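Local structure of magnesium-protoporphyrin O-methyltransferase (Synechocystis sp., 4QDJ) at residues F35-I40 / T217-Y221; A81-L86 / L108-P114. The protein transfers a methyl group from S-adenosylmethionine to magnesium-protoporphyrin IX, giving its 13-monomethyl ester in chlorophyll biosynthesis. All coordinates share one frame; numbering follows the deposited sequence.

Interaction 1 (F35-I40 / T217-Y221); sequences FVQKDI and TRFYY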
# COMPACT_ATOMS: atom_id res chain seq x y z
N PHE A 35 -9.78 21.28 -4.42
CA PHE A 35 -10.49 20.79 -3.24
C PHE A 35 -10.74 19.28 -3.26
O PHE A 35 -10.86 18.65 -2.21
CB PHE A 35 -11.77 21.59 -2.97
CG PHE A 35 -12.92 21.23 -3.88
CD1 PHE A 35 -13.04 21.82 -5.13
CD2 PHE A 35 -13.89 20.34 -3.46
CE1 PHE A 35 -14.10 21.49 -5.96
CE2 PHE A 35 -14.95 20.01 -4.28
CZ PHE A 35 -15.06 20.59 -5.53
N VAL A 36 -10.81 18.71 -4.46
CA VAL A 36 -10.96 17.26 -4.60
C VAL A 36 -9.66 16.56 -4.20
O VAL A 36 -9.67 15.60 -3.43
CB VAL A 36 -11.32 16.87 -6.04
CG1 VAL A 36 -11.38 15.36 -6.19
CG2 VAL A 36 -12.64 17.51 -6.45
N GLN A 37 -8.55 17.05 -4.73
CA GLN A 37 -7.23 16.51 -4.42
C GLN A 37 -6.89 16.68 -2.95
O GLN A 37 -6.25 15.81 -2.35
CB GLN A 37 -6.16 17.18 -5.29
CG GLN A 37 -6.28 16.88 -6.78
CD GLN A 37 -5.52 17.86 -7.64
OE1 GLN A 37 -5.05 18.90 -7.17
NE2 GLN A 37 -5.39 17.53 -8.93
N LYS A 38 -7.31 17.79 -2.37
CA LYS A 38 -7.07 18.05 -0.95
C LYS A 38 -7.82 17.04 -0.09
O LYS A 38 -7.30 16.56 0.92
CB LYS A 38 -7.49 19.48 -0.59
CG LYS A 38 -7.20 19.86 0.86
CD LYS A 38 -5.73 19.69 1.20
CE LYS A 38 -5.36 20.47 2.44
NZ LYS A 38 -6.25 20.17 3.59
N ASP A 39 -9.04 16.72 -0.50
CA ASP A 39 -9.85 15.73 0.19
C ASP A 39 -9.18 14.36 0.15
O ASP A 39 -9.19 13.62 1.14
CB ASP A 39 -11.25 15.67 -0.43
CG ASP A 39 -12.17 14.71 0.29
OD1 ASP A 39 -12.81 15.14 1.28
OD2 ASP A 39 -12.25 13.54 -0.13
N ILE A 40 -8.61 14.02 -1.00
CA ILE A 40 -7.89 12.77 -1.17
C ILE A 40 -6.62 12.74 -0.32
O ILE A 40 -6.31 11.73 0.32
CB ILE A 40 -7.53 12.52 -2.65
CG1 ILE A 40 -8.81 12.37 -3.48
CG2 ILE A 40 -6.64 11.30 -2.80
CD1 ILE A 40 -8.55 12.27 -4.97
N THR A 217 -14.27 10.19 3.32
CA THR A 217 -14.37 11.62 3.07
C THR A 217 -15.26 11.83 1.86
O THR A 217 -15.93 10.90 1.41
CB THR A 217 -12.99 12.26 2.82
OG1 THR A 217 -12.46 11.77 1.59
CG2 THR A 217 -12.03 11.93 3.96
N ARG A 218 -15.27 13.04 1.32
CA ARG A 218 -16.14 13.36 0.20
C ARG A 218 -15.75 12.61 -1.07
O ARG A 218 -16.62 12.12 -1.80
CB ARG A 218 -16.16 14.87 -0.04
CG ARG A 218 -17.17 15.33 -1.07
CD ARG A 218 -17.44 16.82 -0.93
NE ARG A 218 -18.22 17.34 -2.05
CZ ARG A 218 -18.98 18.43 -1.99
NH1 ARG A 218 -19.08 19.11 -0.86
NH2 ARG A 218 -19.65 18.83 -3.06
N PHE A 219 -14.45 12.50 -1.33
CA PHE A 219 -13.97 11.92 -2.58
C PHE A 219 -13.02 10.75 -2.36
O PHE A 219 -12.43 10.24 -3.32
CB PHE A 219 -13.28 12.98 -3.43
CG PHE A 219 -14.15 14.15 -3.77
CD1 PHE A 219 -15.11 14.05 -4.77
CD2 PHE A 219 -14.01 15.35 -3.10
CE1 PHE A 219 -15.91 15.12 -5.09
CE2 PHE A 219 -14.82 16.43 -3.42
CZ PHE A 219 -15.77 16.32 -4.41
N TYR A 220 -12.87 10.32 -1.12
CA TYR A 220 -11.94 9.25 -0.79
C TYR A 220 -12.60 8.24 0.14
O TYR A 220 -13.11 8.60 1.20
CB TYR A 220 -10.67 9.82 -0.16
CG TYR A 220 -9.66 8.78 0.29
CD1 TYR A 220 -8.68 8.32 -0.57
CD2 TYR A 220 -9.69 8.28 1.59
CE1 TYR A 220 -7.75 7.37 -0.15
CE2 TYR A 220 -8.77 7.34 2.01
CZ TYR A 220 -7.81 6.89 1.14
OH TYR A 220 -6.90 5.95 1.58
N TYR A 221 -12.60 6.98 -0.28
CA TYR A 221 -13.21 5.91 0.51
C TYR A 221 -12.27 4.72 0.56
O TYR A 221 -11.93 4.14 -0.48
CB TYR A 221 -14.55 5.51 -0.09
CG TYR A 221 -15.51 6.66 -0.27
CD1 TYR A 221 -16.39 7.02 0.74
CD2 TYR A 221 -15.53 7.40 -1.45
CE1 TYR A 221 -17.27 8.08 0.59
CE2 TYR A 221 -16.40 8.46 -1.61
CZ TYR A 221 -17.27 8.79 -0.59
OH TYR A 221 -18.14 9.85 -0.75
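I40 and Y220 bring the backbones closest, with CA atoms 5.4 Å apart. Residues 35-40 form about the first turn and a half of helix 35-58. Residues 217-221 make the connection of a beta hairpin, where T217 N bonds to Y220 O at 2.9 Å. The D39 carboxylate reaches into this turn. CG lies anti to the backbone N (chi1 -177°), which places the carboxylate against the amides of R218 and F219. D39 OD2 accepts a very short bond from T217 OG1 and, from above the carboxylate plane, F219 N at 2.7 Å. D39 OD1 takes R218 N at 3.2 Å on its syn side. Three donors thus limit its rotation. V36 CG2 sits over one face of the F219 ring in a CH-pi contact, 4.0 Å from the centroid. R218 CG lies over the opposite face, offset toward the rim, and D39 CB meets the edge. F35 CE2 approaches F219 CE2 obliquely at 3.7 Å. I40 packs on W24 and I27 of helix 19-27, while Y220 OH bonds to D135 and T47. The contact joins this helix start to the hairpin of strands 207-216 and 221-229, with the Y220 side chain about 6 Å from bound S-adenosylmethionine.

Interaction 2 (A81-L86 / L108-P114); sequences AQAGAL and LAYGNQP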
# COMPACT_ATOMS: atom_id res chain seq x y z
N ALA A 81 9.29 3.22 9.50
CA ALA A 81 10.73 3.19 9.75
C ALA A 81 11.11 4.13 10.89
O ALA A 81 11.97 3.80 11.71
CB ALA A 81 11.50 3.54 8.49
N GLN A 82 10.46 5.29 10.93
CA GLN A 82 10.67 6.24 12.02
C GLN A 82 10.33 5.62 13.37
O GLN A 82 10.96 5.94 14.38
CB GLN A 82 9.83 7.51 11.79
CG GLN A 82 10.38 8.42 10.70
CD GLN A 82 9.46 9.58 10.37
OE1 GLN A 82 8.25 9.41 10.21
NE2 GLN A 82 10.03 10.78 10.26
N ALA A 83 9.34 4.73 13.37
CA ALA A 83 8.91 4.06 14.59
C ALA A 83 9.74 2.82 14.90
O ALA A 83 9.49 2.12 15.89
CB ALA A 83 7.43 3.71 14.50
N GLY A 84 10.73 2.53 14.06
CA GLY A 84 11.66 1.45 14.32
C GLY A 84 11.49 0.17 13.52
O GLY A 84 12.26 -0.77 13.69
N ALA A 85 10.48 0.12 12.65
CA ALA A 85 10.26 -1.08 11.85
C ALA A 85 11.37 -1.28 10.82
O ALA A 85 12.00 -0.32 10.39
CB ALA A 85 8.91 -1.02 11.15
N LEU A 86 11.60 -2.54 10.46
CA LEU A 86 12.49 -2.86 9.35
C LEU A 86 11.63 -2.98 8.11
O LEU A 86 10.99 -4.01 7.89
CB LEU A 86 13.24 -4.16 9.62
CG LEU A 86 14.07 -4.15 10.91
CD1 LEU A 86 14.87 -5.44 11.04
CD2 LEU A 86 14.98 -2.93 10.94
N LEU A 108 15.30 10.94 7.09
CA LEU A 108 15.86 9.89 7.94
C LEU A 108 17.39 9.88 7.95
O LEU A 108 18.00 9.27 8.83
CB LEU A 108 15.34 8.52 7.52
CG LEU A 108 13.82 8.37 7.53
CD1 LEU A 108 13.42 6.93 7.29
CD2 LEU A 108 13.28 8.87 8.85
N ALA A 109 17.99 10.55 6.97
CA ALA A 109 19.44 10.59 6.82
C ALA A 109 20.04 9.18 6.79
O ALA A 109 19.71 8.38 5.92
CB ALA A 109 20.08 11.44 7.92
N TYR A 110 20.91 8.89 7.75
CA TYR A 110 21.57 7.59 7.80
C TYR A 110 21.06 6.70 8.93
O TYR A 110 21.70 5.73 9.31
CB TYR A 110 23.09 7.76 7.88
CG TYR A 110 23.63 8.55 6.71
CD1 TYR A 110 23.80 7.95 5.47
CD2 TYR A 110 23.94 9.89 6.84
CE1 TYR A 110 24.28 8.66 4.39
CE2 TYR A 110 24.43 10.61 5.77
CZ TYR A 110 24.60 9.99 4.55
OH TYR A 110 25.08 10.70 3.47
N GLY A 111 19.89 7.05 9.45
CA GLY A 111 19.25 6.24 10.47
C GLY A 111 18.51 5.07 9.86
O GLY A 111 18.86 4.59 8.78
N ASN A 112 17.48 4.61 10.55
CA ASN A 112 16.68 3.49 10.08
C ASN A 112 15.86 3.86 8.86
O ASN A 112 14.73 4.32 8.99
CB ASN A 112 15.77 3.00 11.20
CG ASN A 112 15.05 1.71 10.85
OD1 ASN A 112 15.64 0.80 10.26
ND2 ASN A 112 13.78 1.63 11.21
N GLN A 113 16.43 3.69 7.67
CA GLN A 113 15.72 3.95 6.42
C GLN A 113 15.00 2.70 5.95
O GLN A 113 15.47 1.59 6.17
CB GLN A 113 16.70 4.37 5.32
CG GLN A 113 17.25 5.78 5.40
CD GLN A 113 17.99 6.18 4.14
OE1 GLN A 113 17.87 5.53 3.10
NE2 GLN A 113 18.77 7.25 4.22
N PRO A 114 13.84 2.88 5.29
CA PRO A 114 13.30 1.71 4.60
C PRO A 114 14.20 1.35 3.44
O PRO A 114 15.01 2.18 3.00
CB PRO A 114 11.96 2.21 4.04
CG PRO A 114 11.66 3.47 4.79
CD PRO A 114 12.99 4.06 5.13
O HOH W 1 13.32 0.25 7.90
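The side-chain amide of N112 bonds to the carbonyls of A81 and A85. N112 ND2 donates to A81 O at 2.9 Å and to A85 O at 2.8 Å. The first bond lies in the carbonyl plane, on a lone pair. The second is straighter, with an angle of 163° at the hydrogen, but its donor is tilted from the carbonyl plane. N112 CG stands anti to the backbone N (chi1 -172°), which lets the amide span the gap between the two carbonyls. With an alanine here, both A81 O and A85 O are likely to lose the side-chain donor that ties them to the loop, though G84 N would still bond A81 O. A81 CB packs on P114 CG at 3.7 Å, and L108 CD2 meets Q82 CG at 3.5 Å. The positive phi of G84 belongs to a Schellman motif ending the helix. On the loop side, a type II' turn from L108 to G111 leads into N112, the centre of an inverse gamma turn. A water lies 2.9 Å from A85 O and 3.1 Å from Q113 O. One neutral amide thus serves a carbonyl in the last turn of helix 77-82 and one in the loop that follows.

From the N terminus, the chain first reaches 35-40, at the start of helix 35-58. It then runs through strand 65-69 and helix 77-82 to 81-86. Strand 86-91 and helix 94-108 follow, and interaction 2 closes this short loop at 108-114. Strand 115-118, at one edge of the sheet, comes next. Interaction 1 closes only at 217-221, between the last two strands, so interaction 2 is nested inside its much longer loop. Their centres are 29 Å apart and they do not touch. Interaction 2 ties the turn between helix 77-82 and strand 86-91 to the loop before edge strand 115-118. Interaction 1 ties an early helix to the hairpin at the other side of the class I-like methyltransferase sheet.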